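Local coordinates for protein Emp47p (form2) (Saccharomyces cerevisiae, PDB 2A6Z) that serves as a cargo receptor with a calcium-independent carbohydrate recognition domain, is involved in glycoprotein secretion and is required for exit of Emp46 from the endoplasmic reticulum, at residues V72-S75 with G76-G80; G116-P120 with T121-Q125. All coordinates share one frame; numbering follows the deposited sequence.

In the fold
Both contacts are local, made where neighbouring pieces of chain fold back on themselves at one end of the legume-like lectin beta sandwich. Interaction 1 lies at the surface, in the loop that passes from strand 63-72 of one sheet to strand 81-88 of the other. Interaction 2 is partly buried and stays within one sheet, joining a turn to the start of strand 121-128. Interactions 1 and 2 have centres 14 Å apart and nearest atoms about 5 Å apart. Asn114 links the neighbourhoods: it is hydrogen-bonded to Gly76 and Thr78, and Pro120 packs on it. The first contact is ring against methyl; the second combines water bridges with aliphatic packing of Leu118 on Thr121 and Arg123.

Interaction 1: V72-S75 with G76-G80; sequences VGYS and GQTDG
A chi1 of -175° carries the Tyr74 ring away from its own backbone N and across the loop to Thr78, whose methyl CG2 stands beside its own backbone N and anti to the carbonyl carbon (chi1, to OG1, 79°). The two side chains approach from opposite directions. One corner of the ring does the touching: Tyr74 CE2 lies 3.3 Å from Thr78 CG2, a tight approach, and CD2 follows at 3.8 Å from the same methyl. The methyl reaches the ring obliquely. At the ring's edge, near its plane, Gly76 O lies 3.5 Å from Tyr74 CE2. Gly76 itself has a backbone conformation suited to glycine, and lets the chain turn close around the phenol.

The other branch of Thr78 faces along the chain. Its OG1 accepts a bond from Gly80 N at 2.9 Å (N-H...O angle 150°), forming an ST turn just before strand 81-88. Asn114 grips the backbone from outside, at Gly76 O and Thr78 N, while Gln151 bonds Gly76 N.

Tyr74 thus meets this loop through ring carbons. Polar anchoring comes from the backbone, from Thr78 OG1 and from the Tyr74 hydroxyl through its hydrogen bond with Asn205. The Thr78 methyl, on the other branch, makes a small apolar contact with the ring, in a loop near the surface.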
loop_
_atom_site.group_PDB
_atom_site.type_symbol
_atom_site.label_atom_id
_atom_site.label_comp_id
_atom_site.label_asym_id
_atom_site.label_seq_id
_atom_site.Cartn_x
_atom_site.Cartn_y
_atom_site.Cartn_z
ATOM N N VAL A 72 -5.106 0.320 -14.407
ATOM C CA VAL A 72 -5.635 0.494 -15.765
ATOM C C VAL A 72 -5.180 -0.690 -16.630
ATOM O O VAL A 72 -4.185 -1.352 -16.347
ATOM C CB VAL A 72 -5.207 1.841 -16.423
ATOM C CG1 VAL A 72 -5.896 2.990 -15.686
ATOM C CG2 VAL A 72 -3.702 1.999 -16.402
ATOM N N GLY A 73 -5.938 -0.893 -17.715
ATOM C CA GLY A 73 -5.495 -1.790 -18.782
ATOM C C GLY A 73 -6.038 -3.189 -18.738
ATOM O O GLY A 73 -5.770 -3.934 -19.712
ATOM N N TYR A 74 -6.797 -3.569 -17.702
ATOM C CA TYR A 74 -7.295 -4.928 -17.654
ATOM C C TYR A 74 -8.518 -5.011 -16.706
ATOM O O TYR A 74 -8.531 -4.458 -15.628
ATOM C CB TYR A 74 -6.243 -5.902 -17.101
ATOM C CG TYR A 74 -6.704 -7.329 -17.161
ATOM C CD1 TYR A 74 -6.781 -7.983 -18.390
ATOM C CD2 TYR A 74 -7.096 -8.026 -16.025
ATOM C CE1 TYR A 74 -7.204 -9.275 -18.489
ATOM C CE2 TYR A 74 -7.532 -9.347 -16.151
ATOM C CZ TYR A 74 -7.587 -9.965 -17.368
ATOM O OH TYR A 74 -8.014 -11.264 -17.442
ATOM N N SER A 75 -9.518 -5.746 -17.166
ATOM C CA SER A 75 -10.669 -6.076 -16.302
ATOM C C SER A 75 -10.830 -7.594 -16.324
ATOM O O SER A 75 -10.925 -8.190 -17.379
ATOM C CB SER A 75 -11.945 -5.508 -16.930
ATOM O OG SER A 75 -13.084 -5.882 -16.196
ATOM N N GLY A 76 -10.855 -8.172 -15.139
ATOM C CA GLY A 76 -11.041 -9.619 -14.982
ATOM C C GLY A 76 -10.292 -10.081 -13.719
ATOM O O GLY A 76 -9.401 -9.495 -13.179
ATOM N N GLN A 77 -10.760 -11.154 -13.142
ATOM C CA GLN A 77 -10.077 -11.720 -11.975
ATOM C C GLN A 77 -8.693 -12.178 -12.296
ATOM O O GLN A 77 -8.430 -12.829 -13.303
ATOM C CB GLN A 77 -10.937 -12.872 -11.434
ATOM C CG GLN A 77 -10.273 -13.315 -10.079
ATOM C CD GLN A 77 -11.334 -14.352 -9.562
ATOM O OE1 GLN A 77 -11.200 -14.996 -8.574
ATOM N NE2 GLN A 77 -12.443 -14.353 -10.338
ATOM N N THR A 78 -7.715 -11.876 -11.483
ATOM C CA THR A 78 -6.327 -12.322 -11.710
ATOM C C THR A 78 -5.803 -12.645 -10.350
ATOM O O THR A 78 -6.439 -12.325 -9.327
ATOM C CB THR A 78 -5.437 -11.210 -12.303
ATOM O OG1 THR A 78 -5.042 -10.340 -11.301
ATOM C CG2 THR A 78 -6.070 -10.634 -13.533
ATOM N N ASP A 79 -4.607 -13.249 -10.270
ATOM C CA ASP A 79 -3.916 -13.463 -9.028
ATOM C C ASP A 79 -2.903 -12.346 -8.713
ATOM O O ASP A 79 -2.099 -12.476 -7.804
ATOM C CB ASP A 79 -3.309 -14.872 -8.968
ATOM C CG ASP A 79 -2.224 -15.089 -10.019
ATOM O OD1 ASP A 79 -1.655 -14.174 -10.553
ATOM O OD2 ASP A 79 -1.961 -16.292 -10.341
ATOM N N GLY A 80 -3.010 -11.246 -9.460
ATOM C CA GLY A 80 -2.217 -10.053 -9.174
ATOM C C GLY A 80 -2.803 -9.300 -7.947
ATOM O O GLY A 80 -3.767 -9.704 -7.331
#

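Interaction 2: G116-P120 with T121-Q125; sequences GPLGP and TLRGQ
Arg123 reaches back from strand 121-128 over Thr121 to the turn at Pro117 and Leu118. Its CB points toward the turn, and chi1 of -72° sets CG beside the backbone N; from CG to NE the chain is extended. CG and CD pass alongside Thr121 OG1, with Arg123 CD 3.5 Å from that oxygen. NE then donates to Thr121 OG1 at 3.0 Å (N-H...O angle 141°), the oxygen lying 19° out of the guanidinium plane. At the tip the two nitrogens part: NH1 bonds Ser142 OG, whereas NH2 donates to water 2. NH2 also lies 3.6 Å from both CG and CD1 of Leu118, whose side chain crosses the arginine at about a right angle. Pro117 CD approaches the guanidinium obliquely.

The two waters bind the turn to the strand. Water 2 accepts hydrogen bonds from Arg123 NH2 and Leu118 N and donates one to Gly119 O, 2.8 Å away. Water 1 accepts from Gly116 N at 2.9 Å and is also bonded to Thr121 OG1, so that hydroxyl is held by both the arginine and a water. Beside them, Thr121 CG2 packs on Leu118 CB at 4.0 Å.

Gly116 to Gly119 form a type I beta turn, closed by Gly119 N to Gly116 O at 3.2 Å. The turn belongs to the hairpin connection between antiparallel strands 108-113 and 121-128, neighbours in one sheet of the concanavalin-like beta sandwich.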
loop_
_atom_site.group_PDB
_atom_site.type_symbol
_atom_site.label_atom_id
_atom_site.label_comp_id
_atom_site.label_asym_id
_atom_site.label_seq_id
_atom_site.Cartn_x
_atom_site.Cartn_y
_atom_site.Cartn_z
ATOM N N GLY A 116 -10.121 -13.134 -4.224
ATOM C CA GLY A 116 -10.742 -13.764 -3.093
ATOM C C GLY A 116 -12.249 -13.954 -3.309
ATOM O O GLY A 116 -12.812 -13.608 -4.336
ATOM N N PRO A 117 -12.891 -14.518 -2.300
ATOM C CA PRO A 117 -14.294 -14.996 -2.438
ATOM C C PRO A 117 -15.303 -13.891 -2.501
ATOM O O PRO A 117 -16.469 -14.182 -2.814
ATOM C CB PRO A 117 -14.498 -15.891 -1.220
ATOM C CG PRO A 117 -13.475 -15.496 -0.248
ATOM C CD PRO A 117 -12.288 -14.933 -1.008
ATOM N N LEU A 118 -14.919 -12.649 -2.225
ATOM C CA LEU A 118 -15.863 -11.508 -2.198
ATOM C C LEU A 118 -15.671 -10.634 -3.438
ATOM O O LEU A 118 -16.366 -9.624 -3.544
ATOM C CB LEU A 118 -15.698 -10.635 -0.958
ATOM C CG LEU A 118 -15.709 -11.402 0.383
ATOM C CD1 LEU A 118 -15.579 -10.387 1.485
ATOM C CD2 LEU A 118 -16.884 -12.344 0.509
ATOM N N GLY A 119 -14.746 -11.010 -4.351
ATOM C CA GLY A 119 -14.449 -10.130 -5.480
ATOM C C GLY A 119 -13.543 -8.980 -5.059
ATOM O O GLY A 119 -12.799 -9.110 -4.068
ATOM N N PRO A 120 -13.540 -7.863 -5.802
ATOM C CA PRO A 120 -12.599 -6.745 -5.520
ATOM C C PRO A 120 -12.783 -6.216 -4.110
ATOM O O PRO A 120 -13.888 -5.775 -3.708
ATOM C CB PRO A 120 -12.965 -5.735 -6.589
ATOM C CG PRO A 120 -13.601 -6.524 -7.691
ATOM C CD PRO A 120 -14.366 -7.629 -6.988
ATOM N N THR A 121 -11.670 -6.199 -3.366
ATOM C CA THR A 121 -11.671 -5.801 -1.976
ATOM C C THR A 121 -10.407 -5.002 -1.641
ATOM O O THR A 121 -9.371 -5.114 -2.326
ATOM C CB THR A 121 -11.702 -7.002 -1.015
ATOM O OG1 THR A 121 -10.742 -8.003 -1.401
ATOM C CG2 THR A 121 -13.057 -7.693 -1.006
ATOM N N LEU A 122 -10.511 -4.266 -0.533
ATOM C CA LEU A 122 -9.363 -3.780 0.244
ATOM C C LEU A 122 -9.406 -4.528 1.546
ATOM O O LEU A 122 -10.401 -4.493 2.277
ATOM C CB LEU A 122 -9.447 -2.248 0.425
ATOM C CG LEU A 122 -8.148 -1.661 1.050
ATOM C CD1 LEU A 122 -8.116 -0.171 0.707
ATOM C CD2 LEU A 122 -8.052 -1.810 2.571
ATOM N N ARG A 123 -8.305 -5.196 1.879
ATOM C CA ARG A 123 -8.225 -6.028 3.063
ATOM C C ARG A 123 -7.033 -5.610 3.916
ATOM O O ARG A 123 -5.944 -5.289 3.405
ATOM C CB ARG A 123 -8.015 -7.496 2.664
ATOM C CG ARG A 123 -9.268 -8.118 2.050
ATOM C CD ARG A 123 -8.945 -9.413 1.276
ATOM N NE ARG A 123 -10.244 -9.986 0.759
ATOM C CZ ARG A 123 -11.034 -10.800 1.421
ATOM N NH1 ARG A 123 -10.740 -11.212 2.669
ATOM N NH2 ARG A 123 -12.160 -11.228 0.822
ATOM N N GLY A 124 -7.224 -5.697 5.223
ATOM C CA GLY A 124 -6.100 -5.528 6.185
ATOM C C GLY A 124 -5.642 -6.896 6.667
ATOM O O GLY A 124 -6.436 -7.772 7.019
ATOM N N GLN A 125 -4.323 -7.028 6.698
ATOM C CA GLN A 125 -3.661 -8.228 7.156
ATOM C C GLN A 125 -2.574 -7.834 8.201
ATOM O O GLN A 125 -1.927 -6.779 8.010
ATOM C CB GLN A 125 -2.955 -9.006 6.031
ATOM C CG GLN A 125 -3.774 -9.141 4.745
ATOM C CD GLN A 125 -4.980 -10.035 4.733
ATOM O OE1 GLN A 125 -6.010 -9.664 4.172
ATOM N NE2 GLN A 125 -4.867 -11.246 5.307
HETATM O O HOH W 1 -10.038 -10.337 -3.294
HETATM O O HOH W 2 -12.401 -11.037 -2.069
#